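Local coordinates for protein UL37 (Suid herpesvirus 1, PDB 4K70) that is a herpesvirus inner tegument protein, probably involved in controlling viral trafficking, whose N-terminal half binds metal ions such as calcium, at residues Leu194-Arg199 and Ala339-Gly344. Sequence-based numbering, arbitrary orientation.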
loop_
_atom_site.group_PDB
_atom_site.type_symbol
_atom_site.label_atom_id
_atom_site.label_comp_id
_atom_site.label_asym_id
_atom_site.label_seq_id
_atom_site.Cartn_x
_atom_site.Cartn_y
_atom_site.Cartn_z
ATOM N N LEU A 194 14.476 0.833 3.465
ATOM C CA LEU A 194 15.680 1.565 3.094
ATOM C C LEU A 194 16.115 2.483 4.232
ATOM O O LEU A 194 17.280 2.473 4.623
ATOM C CB LEU A 194 15.463 2.370 1.793
ATOM C CG LEU A 194 16.547 3.398 1.472
ATOM C CD1 LEU A 194 17.906 2.733 1.371
ATOM C CD2 LEU A 194 16.228 4.174 0.179
ATOM N N ALA A 195 15.183 3.288 4.746
ATOM C CA ALA A 195 15.460 4.167 5.888
ATOM C C ALA A 195 15.960 3.379 7.109
ATOM O O ALA A 195 16.905 3.788 7.795
ATOM C CB ALA A 195 14.211 4.965 6.264
ATOM N N LEU A 196 15.309 2.258 7.388
ATOM C CA LEU A 196 15.740 1.406 8.504
ATOM C C LEU A 196 17.158 0.867 8.310
ATOM O O LEU A 196 17.941 0.838 9.258
ATOM C CB LEU A 196 14.746 0.269 8.735
ATOM C CG LEU A 196 13.395 0.729 9.301
ATOM C CD1 LEU A 196 12.338 -0.366 9.240
ATOM C CD2 LEU A 196 13.556 1.256 10.718
ATOM N N ALA A 197 17.500 0.447 7.090
ATOM C CA ALA A 197 18.846 -0.068 6.855
ATOM C C ALA A 197 19.896 1.038 6.961
ATOM O O ALA A 197 20.999 0.827 7.479
ATOM C CB ALA A 197 18.936 -0.783 5.497
ATOM N N VAL A 198 19.558 2.219 6.450
ATOM C CA VAL A 198 20.443 3.373 6.561
ATOM C C VAL A 198 20.753 3.690 8.016
ATOM O O VAL A 198 21.898 3.968 8.362
ATOM C CB VAL A 198 19.861 4.623 5.855
ATOM C CG1 VAL A 198 20.787 5.823 6.037
ATOM C CG2 VAL A 198 19.654 4.341 4.380
ATOM N N ARG A 199 19.742 3.639 8.877
ATOM C CA ARG A 199 19.992 3.891 10.287
ATOM C C ARG A 199 21.029 2.948 10.888
ATOM O O ARG A 199 21.846 3.372 11.706
ATOM C CB ARG A 199 18.693 3.876 11.086
ATOM C CG ARG A 199 17.872 5.106 10.790
ATOM C CD ARG A 199 16.869 5.436 11.870
ATOM N NE ARG A 199 16.266 6.737 11.587
ATOM C CZ ARG A 199 15.219 7.239 12.235
ATOM N NH1 ARG A 199 14.648 6.544 13.212
ATOM N NH2 ARG A 199 14.743 8.435 11.901
ATOM N N ALA A 339 11.775 -4.511 13.380
ATOM C CA ALA A 339 12.370 -5.661 14.044
ATOM C C ALA A 339 13.172 -6.470 13.043
ATOM O O ALA A 339 14.287 -6.915 13.344
ATOM C CB ALA A 339 11.296 -6.524 14.673
ATOM N N LEU A 340 12.608 -6.660 11.853
ATOM C CA LEU A 340 13.256 -7.498 10.841
ATOM C C LEU A 340 14.534 -6.863 10.336
ATOM O O LEU A 340 15.596 -7.463 10.397
ATOM C CB LEU A 340 12.310 -7.747 9.673
ATOM C CG LEU A 340 11.146 -8.680 9.999
ATOM C CD1 LEU A 340 10.051 -8.558 8.950
ATOM C CD2 LEU A 340 11.654 -10.115 10.075
ATOM N N VAL A 341 14.424 -5.642 9.822
ATOM C CA VAL A 341 15.547 -4.986 9.168
ATOM C C VAL A 341 16.697 -4.695 10.133
ATOM O O VAL A 341 17.863 -4.859 9.787
ATOM C CB VAL A 341 15.087 -3.668 8.488
ATOM C CG1 VAL A 341 16.282 -2.933 7.911
ATOM C CG2 VAL A 341 14.021 -3.966 7.420
ATOM N N THR A 342 16.350 -4.244 11.340
ATOM C CA THR A 342 17.330 -3.989 12.395
ATOM C C THR A 342 18.171 -5.231 12.697
ATOM O O THR A 342 19.367 -5.121 12.989
ATOM C CB THR A 342 16.635 -3.487 13.702
ATOM O OG1 THR A 342 15.933 -2.274 13.426
ATOM C CG2 THR A 342 17.644 -3.208 14.782
ATOM N N ALA A 343 17.555 -6.409 12.600
ATOM C CA ALA A 343 18.249 -7.666 12.888
ATOM C C ALA A 343 18.947 -8.231 11.653
ATOM O O ALA A 343 19.569 -9.295 11.717
ATOM C CB ALA A 343 17.291 -8.694 13.465
ATOM N N GLY A 344 18.842 -7.524 10.532
ATOM C CA GLY A 344 19.493 -7.966 9.309
ATOM C C GLY A 344 18.639 -8.869 8.437
ATOM O O GLY A 344 19.117 -9.404 7.442
#
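Helix 191-201 and the last turn of helix 333-342 approach closely where Val341 faces Leu196 and Ala197, the CA atoms of Ala197 and Val341 lying 6.4 Å apart. This is buried, apolar helix-helix packing within the all-helical N-terminal half of UL37, joining segments 140 residues apart at their closest ends; no hydrogen bond crosses between the segments 194-199 and 339-344. Val341 carries its side of the contact mainly through CG1: with CG1 anti to the backbone N (chi1 175°), that methyl lies over the backbone of the other helix, 3.6 Å from Leu196 CB and 3.7 Å from Ala197 N. Leu196 meets it with the base of its side chain, its CB also lying 4.0 Å from Val341 CB. Around the contact, Leu196 also touches Val153, and Ala197 rests on Ile218 of helix 208-223. One residue past segment 194-199, Gln200 NE2 hydrogen-bonds to Thr342 O, a polar link between the two helices. Helix 333-342 ends directly after the contact in a Schellman motif, with Gly344 at positive phi (90°) and its N bonded to Val341 O at 2.9 Å. The small Ala197 completes the seat for the valine methyl, its CB 4.2 Å from Val341 CG1.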